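PDB 5D88: predicted protease of the collagenase family from Methanopyrus kandleri, which probably acts as a peptidase of the U32 family, built as a TIM barrel that binds a zinc ion. Local coordinates for residues D85-G90 with E203-S208; D146-A151 with S176-R181; R187-A192 with F246-G251. All blocks are in the same frame, centred on the assembly; numbering follows the deposited sequence.

Contact 1: residues D85-G90 with E203-S208; sequences DFTCAG and ERNLFS. With ZN (zinc ion), chain B; ACT (acetate ion), chain C.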
loop_
_atom_site.group_PDB
_atom_site.type_symbol
_atom_site.label_atom_id
_atom_site.label_comp_id
_atom_site.label_asym_id
_atom_site.label_seq_id
_atom_site.Cartn_x
_atom_site.Cartn_y
_atom_site.Cartn_z
ATOM N N ASP A 85 -0.962 -2.945 -13.059
ATOM C CA ASP A 85 -1.595 -2.507 -11.823
ATOM C C ASP A 85 -0.616 -2.366 -10.671
ATOM O O ASP A 85 -0.997 -2.549 -9.518
ATOM C CB ASP A 85 -2.752 -3.424 -11.438
ATOM C CG ASP A 85 -2.327 -4.830 -11.067
ATOM O OD1 ASP A 85 -1.198 -5.239 -11.321
ATOM O OD2 ASP A 85 -3.173 -5.543 -10.506
ATOM N N PHE A 86 0.617 -1.972 -10.962
ATOM C CA PHE A 86 1.563 -1.639 -9.911
ATOM C C PHE A 86 0.952 -0.699 -8.880
ATOM O O PHE A 86 0.189 0.217 -9.213
ATOM C CB PHE A 86 2.840 -1.014 -10.493
ATOM C CG PHE A 86 2.633 0.263 -11.251
ATOM C CD1 PHE A 86 2.570 1.472 -10.580
ATOM C CD2 PHE A 86 2.551 0.251 -12.637
ATOM C CE1 PHE A 86 2.422 2.637 -11.262
ATOM C CE2 PHE A 86 2.407 1.424 -13.346
ATOM C CZ PHE A 86 2.335 2.625 -12.658
ATOM N N THR A 87 1.318 -0.918 -7.615
ATOM C CA THR A 87 0.873 -0.057 -6.532
ATOM C C THR A 87 1.930 0.945 -6.113
ATOM O O THR A 87 1.661 1.792 -5.245
ATOM C CB THR A 87 0.428 -0.905 -5.336
ATOM O OG1 THR A 87 1.445 -1.854 -4.976
ATOM C CG2 THR A 87 -0.870 -1.627 -5.692
ATOM N N CYS A 88 3.118 0.873 -6.714
ATOM C CA CYS A 88 4.211 1.793 -6.439
ATOM C C CYS A 88 5.109 1.853 -7.664
ATOM O O CYS A 88 5.421 0.817 -8.254
ATOM C CB CYS A 88 5.031 1.367 -5.214
ATOM S SG CYS A 88 6.197 2.645 -4.683
ATOM N N ALA A 89 5.477 3.073 -8.061
ATOM C CA ALA A 89 6.462 3.303 -9.112
ATOM C C ALA A 89 7.683 4.043 -8.574
ATOM O O ALA A 89 8.431 4.666 -9.344
ATOM C CB ALA A 89 5.822 4.070 -10.264
ATOM N N GLY A 90 7.916 3.961 -7.267
ATOM C CA GLY A 90 9.060 4.618 -6.690
ATOM C C GLY A 90 8.947 6.109 -6.877
ATOM O O GLY A 90 7.877 6.683 -6.734
ATOM N N GLU A 203 3.703 -7.049 -0.095
ATOM C CA GLU A 203 4.163 -8.005 -1.090
ATOM C C GLU A 203 3.833 -7.533 -2.498
ATOM O O GLU A 203 4.643 -7.702 -3.417
ATOM C CB GLU A 203 3.564 -9.373 -0.805
ATOM C CG GLU A 203 4.130 -10.471 -1.685
ATOM C CD GLU A 203 3.641 -11.843 -1.293
ATOM O OE1 GLU A 203 2.540 -11.953 -0.721
ATOM O OE2 GLU A 203 4.365 -12.819 -1.571
ATOM N N ARG A 204 2.667 -6.913 -2.684
ATOM C CA ARG A 204 2.328 -6.361 -3.989
ATOM C C ARG A 204 3.191 -5.160 -4.343
ATOM O O ARG A 204 3.533 -4.979 -5.513
ATOM C CB ARG A 204 0.858 -5.987 -4.026
ATOM C CG ARG A 204 -0.059 -7.170 -3.968
ATOM C CD ARG A 204 -1.409 -6.647 -4.175
ATOM N NE ARG A 204 -2.414 -7.674 -4.275
ATOM C CZ ARG A 204 -3.606 -7.577 -3.709
ATOM N NH1 ARG A 204 -3.936 -6.507 -2.979
ATOM N NH2 ARG A 204 -4.473 -8.543 -3.881
ATOM N N ASN A 205 3.580 -4.349 -3.352
ATOM C CA ASN A 205 4.562 -3.298 -3.609
ATOM C C ASN A 205 5.861 -3.907 -4.120
ATOM O O ASN A 205 6.474 -3.394 -5.065
ATOM C CB ASN A 205 4.835 -2.492 -2.333
ATOM C CG ASN A 205 3.749 -1.461 -2.004
ATOM O OD1 ASN A 205 2.894 -1.107 -2.825
ATOM N ND2 ASN A 205 3.835 -0.926 -0.786
ATOM N N LEU A 206 6.305 -4.997 -3.491
ATOM C CA LEU A 206 7.536 -5.665 -3.903
ATOM C C LEU A 206 7.439 -6.153 -5.344
ATOM O O LEU A 206 8.336 -5.911 -6.153
ATOM C CB LEU A 206 7.840 -6.836 -2.970
ATOM C CG LEU A 206 9.110 -7.641 -3.297
ATOM C CD1 LEU A 206 10.368 -6.811 -3.114
ATOM C CD2 LEU A 206 9.133 -8.929 -2.442
ATOM N N PHE A 207 6.369 -6.875 -5.683
ATOM C CA PHE A 207 6.276 -7.371 -7.054
ATOM C C PHE A 207 6.111 -6.229 -8.064
ATOM O O PHE A 207 6.538 -6.359 -9.213
ATOM C CB PHE A 207 5.135 -8.374 -7.185
ATOM C CG PHE A 207 5.517 -9.767 -6.837
ATOM C CD1 PHE A 207 5.729 -10.123 -5.523
ATOM C CD2 PHE A 207 5.694 -10.715 -7.832
ATOM C CE1 PHE A 207 6.081 -11.423 -5.185
ATOM C CE2 PHE A 207 6.048 -12.038 -7.513
ATOM C CZ PHE A 207 6.252 -12.387 -6.185
ATOM N N SER A 208 5.477 -5.124 -7.668
ATOM C CA SER A 208 5.337 -3.970 -8.550
ATOM C C SER A 208 6.693 -3.520 -9.052
ATOM O O SER A 208 6.833 -3.100 -10.206
ATOM C CB SER A 208 4.664 -2.793 -7.815
ATOM O OG SER A 208 3.303 -3.052 -7.471
HETATM ZN ZN ZN B . 7.959 1.357 -4.059
HETATM C C ACT C . -3.475 -11.205 -6.206
HETATM O O ACT C . -4.570 -10.800 -5.746
HETATM O OXT ACT C . -2.523 -10.391 -6.170
HETATM C CH3 ACT C . -3.309 -12.601 -6.740
HETATM O O HOH W 1 6.749 -0.253 -10.443
#

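Contact 2: residues D146-A151 with S176-R181; sequences DTPEKA and SAIRER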
loop_
_atom_site.group_PDB
_atom_site.type_symbol
_atom_site.label_atom_id
_atom_site.label_comp_id
_atom_site.label_asym_id
_atom_site.label_seq_id
_atom_site.Cartn_x
_atom_site.Cartn_y
_atom_site.Cartn_z
ATOM N N ASP A 146 -12.855 -0.712 -1.326
ATOM C CA ASP A 146 -13.774 -1.498 -0.516
ATOM C C ASP A 146 -14.870 -0.657 0.106
ATOM O O ASP A 146 -15.623 -1.169 0.954
ATOM C CB ASP A 146 -13.009 -2.263 0.568
ATOM C CG ASP A 146 -12.171 -1.362 1.462
ATOM O OD1 ASP A 146 -12.133 -0.134 1.238
ATOM O OD2 ASP A 146 -11.524 -1.905 2.393
ATOM N N THR A 147 -14.992 0.607 -0.291
ATOM C CA THR A 147 -15.964 1.501 0.306
ATOM C C THR A 147 -16.576 2.362 -0.785
ATOM O O THR A 147 -15.954 2.595 -1.829
ATOM C CB THR A 147 -15.350 2.437 1.354
ATOM O OG1 THR A 147 -14.403 3.286 0.720
ATOM C CG2 THR A 147 -14.671 1.690 2.468
ATOM N N PRO A 148 -17.789 2.866 -0.561
ATOM C CA PRO A 148 -18.350 3.842 -1.507
ATOM C C PRO A 148 -17.470 5.061 -1.707
ATOM O O PRO A 148 -17.364 5.563 -2.828
ATOM C CB PRO A 148 -19.680 4.223 -0.852
ATOM C CG PRO A 148 -20.028 3.056 0.009
ATOM C CD PRO A 148 -18.716 2.579 0.546
ATOM N N GLU A 149 -16.852 5.551 -0.626
ATOM C CA GLU A 149 -15.985 6.723 -0.704
ATOM C C GLU A 149 -14.827 6.489 -1.667
ATOM O O GLU A 149 -14.539 7.323 -2.529
ATOM C CB GLU A 149 -15.449 7.075 0.687
ATOM C CG GLU A 149 -16.494 7.619 1.674
ATOM C CD GLU A 149 -17.503 6.584 2.188
ATOM O OE1 GLU A 149 -17.176 5.385 2.341
ATOM O OE2 GLU A 149 -18.652 6.996 2.456
ATOM N N LYS A 150 -14.127 5.367 -1.506
ATOM C CA LYS A 150 -12.998 5.061 -2.376
ATOM C C LYS A 150 -13.451 4.897 -3.815
ATOM O O LYS A 150 -12.787 5.374 -4.744
ATOM C CB LYS A 150 -12.280 3.804 -1.897
ATOM C CG LYS A 150 -11.382 4.056 -0.721
ATOM C CD LYS A 150 -10.474 2.861 -0.403
ATOM C CE LYS A 150 -9.315 3.329 0.501
ATOM N NZ LYS A 150 -8.528 2.250 1.135
ATOM N N ALA A 151 -14.574 4.217 -4.023
ATOM C CA ALA A 151 -15.089 4.059 -5.376
ATOM C C ALA A 151 -15.393 5.410 -5.998
ATOM O O ALA A 151 -15.079 5.650 -7.168
ATOM C CB ALA A 151 -16.342 3.192 -5.353
ATOM N N SER A 176 -23.878 -3.070 -2.734
ATOM C CA SER A 176 -25.019 -2.194 -2.982
ATOM C C SER A 176 -24.720 -0.766 -2.579
ATOM O O SER A 176 -25.140 0.174 -3.260
ATOM C CB SER A 176 -26.242 -2.683 -2.216
ATOM O OG SER A 176 -26.923 -3.628 -2.989
ATOM N N ALA A 177 -24.043 -0.585 -1.446
ATOM C CA ALA A 177 -23.664 0.754 -1.017
ATOM C C ALA A 177 -22.769 1.425 -2.049
ATOM O O ALA A 177 -22.885 2.630 -2.287
ATOM C CB ALA A 177 -22.963 0.688 0.340
ATOM N N ILE A 178 -21.864 0.662 -2.670
ATOM C CA ILE A 178 -21.018 1.226 -3.721
ATOM C C ILE A 178 -21.859 1.604 -4.937
ATOM O O ILE A 178 -21.714 2.699 -5.486
ATOM C CB ILE A 178 -19.882 0.251 -4.088
ATOM C CG1 ILE A 178 -18.845 0.190 -2.947
ATOM C CG2 ILE A 178 -19.191 0.693 -5.370
ATOM C CD1 ILE A 178 -17.856 -0.985 -3.008
ATOM N N ARG A 179 -22.762 0.716 -5.363
ATOM C CA ARG A 179 -23.630 1.012 -6.503
ATOM C C ARG A 179 -24.470 2.260 -6.279
ATOM O O ARG A 179 -24.760 2.994 -7.231
ATOM C CB ARG A 179 -24.567 -0.153 -6.773
ATOM C CG ARG A 179 -23.920 -1.303 -7.414
ATOM C CD ARG A 179 -24.613 -1.633 -8.699
ATOM N NE ARG A 179 -24.113 -2.908 -9.192
ATOM C CZ ARG A 179 -23.370 -3.059 -10.278
ATOM N NH1 ARG A 179 -23.043 -2.015 -11.041
ATOM N NH2 ARG A 179 -22.960 -4.272 -10.605
ATOM N N GLU A 180 -24.933 2.480 -5.047
ATOM C CA GLU A 180 -25.729 3.671 -4.768
ATOM C C GLU A 180 -24.923 4.937 -5.023
ATOM O O GLU A 180 -25.488 5.982 -5.349
ATOM C CB GLU A 180 -26.232 3.647 -3.323
ATOM C CG GLU A 180 -27.319 2.611 -3.026
ATOM C CD GLU A 180 -27.519 2.384 -1.517
ATOM O OE1 GLU A 180 -27.014 3.218 -0.731
ATOM O OE2 GLU A 180 -28.165 1.375 -1.114
ATOM N N ARG A 181 -23.601 4.849 -4.919
ATOM C CA ARG A 181 -22.732 6.013 -4.933
ATOM C C ARG A 181 -22.151 6.314 -6.301
ATOM O O ARG A 181 -21.939 7.488 -6.627
ATOM C CB ARG A 181 -21.585 5.798 -3.943
ATOM C CG ARG A 181 -20.759 7.025 -3.671
ATOM C CD ARG A 181 -21.496 8.014 -2.789
ATOM N NE ARG A 181 -20.849 9.318 -2.845
ATOM C CZ ARG A 181 -19.826 9.700 -2.080
ATOM N NH1 ARG A 181 -19.309 8.881 -1.167
ATOM N NH2 ARG A 181 -19.319 10.917 -2.232
#

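Contact 3: residues R187-A192 with F246-G251; sequences RTAVGA and FILASG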
loop_
_atom_site.group_PDB
_atom_site.type_symbol
_atom_site.label_atom_id
_atom_site.label_comp_id
_atom_site.label_asym_id
_atom_site.label_seq_id
_atom_site.Cartn_x
_atom_site.Cartn_y
_atom_site.Cartn_z
ATOM N N ARG A 187 -16.625 -4.779 -11.265
ATOM C CA ARG A 187 -15.993 -6.048 -11.575
ATOM C C ARG A 187 -15.612 -6.753 -10.286
ATOM O O ARG A 187 -15.254 -6.111 -9.290
ATOM C CB ARG A 187 -14.744 -5.811 -12.422
ATOM C CG ARG A 187 -13.937 -7.042 -12.794
ATOM C CD ARG A 187 -12.682 -6.665 -13.602
ATOM N NE ARG A 187 -12.971 -6.400 -15.001
ATOM C CZ ARG A 187 -12.057 -6.316 -15.960
ATOM N NH1 ARG A 187 -10.766 -6.486 -15.690
ATOM N NH2 ARG A 187 -12.435 -6.063 -17.202
ATOM N N THR A 188 -15.671 -8.083 -10.325
ATOM C CA THR A 188 -15.189 -8.935 -9.250
ATOM C C THR A 188 -14.065 -9.814 -9.769
ATOM O O THR A 188 -14.143 -10.343 -10.883
ATOM C CB THR A 188 -16.318 -9.811 -8.688
ATOM O OG1 THR A 188 -15.785 -10.698 -7.710
ATOM C CG2 THR A 188 -16.988 -10.627 -9.783
ATOM N N ALA A 189 -13.014 -9.939 -8.969
ATOM C CA ALA A 189 -11.873 -10.790 -9.283
ATOM C C ALA A 189 -11.979 -12.072 -8.485
ATOM O O ALA A 189 -12.100 -12.020 -7.262
ATOM C CB ALA A 189 -10.559 -10.091 -8.945
ATOM N N VAL A 190 -11.916 -13.211 -9.177
ATOM C CA VAL A 190 -12.038 -14.535 -8.560
ATOM C C VAL A 190 -10.674 -15.207 -8.530
ATOM O O VAL A 190 -10.032 -15.372 -9.573
ATOM C CB VAL A 190 -13.039 -15.409 -9.324
ATOM C CG1 VAL A 190 -13.183 -16.773 -8.652
ATOM C CG2 VAL A 190 -14.378 -14.672 -9.447
ATOM N N GLY A 191 -10.265 -15.650 -7.348
ATOM C CA GLY A 191 -8.948 -16.201 -7.165
ATOM C C GLY A 191 -7.939 -15.163 -6.781
ATOM O O GLY A 191 -6.735 -15.381 -6.958
ATOM N N ALA A 192 -8.403 -14.028 -6.280
ATOM C CA ALA A 192 -7.564 -12.895 -5.942
ATOM C C ALA A 192 -7.446 -12.768 -4.433
ATOM O O ALA A 192 -8.297 -13.237 -3.676
ATOM C CB ALA A 192 -8.139 -11.612 -6.530
ATOM N N PHE A 246 -13.822 -11.391 -13.474
ATOM C CA PHE A 246 -12.442 -11.546 -13.910
ATOM C C PHE A 246 -11.884 -12.767 -13.201
ATOM O O PHE A 246 -11.727 -12.764 -11.975
ATOM C CB PHE A 246 -11.653 -10.280 -13.589
ATOM C CG PHE A 246 -10.174 -10.383 -13.794
ATOM C CD1 PHE A 246 -9.617 -11.157 -14.798
ATOM C CD2 PHE A 246 -9.325 -9.656 -12.972
ATOM C CE1 PHE A 246 -8.224 -11.215 -14.953
ATOM C CE2 PHE A 246 -7.939 -9.705 -13.140
ATOM C CZ PHE A 246 -7.397 -10.487 -14.127
ATOM N N ILE A 247 -11.589 -13.802 -13.975
ATOM C CA ILE A 247 -11.051 -15.048 -13.444
ATOM C C ILE A 247 -9.531 -14.990 -13.493
ATOM O O ILE A 247 -8.945 -14.910 -14.577
ATOM C CB ILE A 247 -11.568 -16.247 -14.248
ATOM C CG1 ILE A 247 -13.092 -16.242 -14.276
ATOM C CG2 ILE A 247 -11.005 -17.525 -13.684
ATOM C CD1 ILE A 247 -13.712 -16.301 -12.916
ATOM N N LEU A 248 -8.882 -15.062 -12.326
ATOM C CA LEU A 248 -7.419 -15.119 -12.304
ATOM C C LEU A 248 -6.909 -16.545 -12.457
ATOM O O LEU A 248 -6.160 -16.850 -13.386
ATOM C CB LEU A 248 -6.860 -14.557 -11.005
ATOM C CG LEU A 248 -6.725 -13.076 -10.868
ATOM C CD1 LEU A 248 -8.124 -12.569 -10.728
ATOM C CD2 LEU A 248 -5.878 -12.732 -9.677
ATOM N N ALA A 249 -7.271 -17.408 -11.522
ATOM C CA ALA A 249 -6.808 -18.790 -11.498
ATOM C C ALA A 249 -7.912 -19.701 -12.017
ATOM O O ALA A 249 -8.986 -19.792 -11.415
ATOM C CB ALA A 249 -6.395 -19.174 -10.086
ATOM N N SER A 250 -7.641 -20.376 -13.130
ATOM C CA SER A 250 -8.643 -21.156 -13.839
ATOM C C SER A 250 -8.417 -22.661 -13.738
ATOM O O SER A 250 -9.278 -23.434 -14.181
ATOM C CB SER A 250 -8.656 -20.742 -15.322
ATOM O OG SER A 250 -9.693 -21.398 -16.034
ATOM N N GLY A 251 -7.319 -23.085 -13.145
ATOM C CA GLY A 251 -6.801 -24.422 -13.290
ATOM C C GLY A 251 -5.306 -24.398 -13.027
ATOM O O GLY A 251 -4.818 -23.534 -12.308
#

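Contact 1: residues D85-G90 with E203-S208
Phe86 and Ser208 bring the two backbones closest, their CA atoms 4.6 Å apart, where the irregular segment 85-90 passes helix 200-213. Thr87 N gives its hydrogen to Ser208 OG at 2.9 Å in a nearly straight bond (164°). Ser208 OG in turn donates to Arg204 O, one helical turn back, at 2.8 Å. Its chi1 of -67° sets OG beside its own backbone N, close to that carbonyl. Ser208 N also bonds to Arg204 O, and the two donors reach it from opposite faces of its plane. With an alanine replacing this serine, Thr87 N would probably lack its acceptor and the loop lose this tie to the helix.

The loop follows strand 79-83 of the TIM barrel and carries a zinc ligand. Cys88 SG binds the zinc ion at 2.3 Å, alongside His209 and the Cys88 and His209 of the second subunit. Cys88 SG also accepts a long bond (3.4 Å) from Gly90 N. Thr87 OG1 donates to Asn205 OD1 at 2.7 Å, the side chains crossing at about a right angle. Asn205 ND2 bonds to Thr87 O of the second subunit. A water donates to Cys88 O and Ser208 O, at 2.8 and 2.9 Å.

Contact 2: residues D146-A151 with S176-R181
Pro148 and Ile178 meet where two helices of the TIM barrel, 148-157 and 172-181, come together. Their CA atoms are only 4.3 Å apart. The helices lie on the outside of the barrel, and 148-157 meets 172-181 with its first turn.

The contact is mainly apolar. Ile178 spreads its two branches over different parts of that first turn. Its CG1 stands beside its own backbone N (chi1 -71°) and lies 3.7 Å from Pro148 N. Its CG2, anti to the backbone N, meets Ala151 CB at 3.8 Å. The Pro148 ring takes the neighbouring place: Pro148 CG touches Ala177 CB at 3.8 Å and also lies against Ala177 O. Ile178 reaches inward as well, to Leu186 on strand 185-190 and to Leu168 in a loop. It thus links helix to helix and helix to barrel.

Hydrogen bonds shape the start of helix 148-157 rather than joining the two segments. Thr147 is the N-cap of helix 148-157. Its OG1 accepts from Lys150 N at 3.1 Å, with an angle of 166° at the hydrogen. Thr147 O accepts from Ala151 N. Pro148 follows the cap; it has no N-H to offer, and the first turn of a helix asks for none. Lys150 NZ bonds to Phe195 O of the second subunit.

Charge plays a lesser part. Arg181 runs past Pro148 O and Glu149 CA and has Trp152 as a cation-pi partner. Glu149 has two conformers, so its approach to Arg181, beyond salt-bridge range, is doubtful. The aliphatic part of Arg181 packs instead, with its CG 3.8 Å from Pro148 O.

Contact 3: residues R187-A192 with F246-G251
Phe246 O takes a hydrogen bond and a weaker CA-H...O contact from the neighbouring strand. Val190 N donates to it at 2.8 Å, with an angle of 169° at the hydrogen. Ala189 CA makes the CA-H...O contact to the same oxygen, Phe246 O, at 3.3 Å. This is the pairing of the last two parallel strands of the TIM barrel, 185-190 and 244-247. Two further bonds continue the ladder: Phe246 N to Thr188 O at 2.8 Å, and Leu248 N to Val190 O at 3.0 Å. The last bond lies just past the end of strand 244-247, where the chain turns into a loop.

Ala189 and Phe246 share one face of the sheet. With Phe246 CG anti to the backbone N (chi1 171°), the ring lies where Leu248 CD1 can sit over one face, 3.7 Å above its plane and offset toward the rim. The same methyl meets Ala189 CB, so Leu248 is wedged between the aromatic ring and the neighbouring strand. Arg187 crosses Phe246 with its aliphatic part, CD lying 3.8 Å from Phe246 CB. Its guanidinium goes on to Gln81, to a salt bridge with Glu244 and to a cation-pi contact with Trp25. These partners fix its polar end.

On the opposite face Val190 and Ile247 run alongside each other in the same direction. Ile247 CD1 touches Val190 CB at 3.8 Å.

Gly191 follows strand 185-190 with a positive phi of 90°. A CB there would be pressed against the carbonyl oxygen of Val190 and would also come close to Ala249 N and Leu248 CB. Beyond this turn the packing ends with Ala192 CB, 4.0 Å from Leu248 CD2.

In the fold
The three contacts belong to one TIM barrel and do not touch one another. Contact 1 joins the loop after strand 79-83 to helix 200-213, at the zinc site shared by the two subunits. Contact 2 pairs the outer helices 148-157 and 172-181, and its centre is about 25 Å from that of contact 1. Contact 3 pairs strand 185-190, which follows helix 172-181, with the last strand, 244-247. Its centre is about 20 Å from that of contact 1 and about 21 Å from that of contact 2. Along the chain contact 2 is nested inside contact 1, while contacts 1 and 3 alternate. Barrel wall, outer helices and metal site are thus built from interleaved parts of the chain.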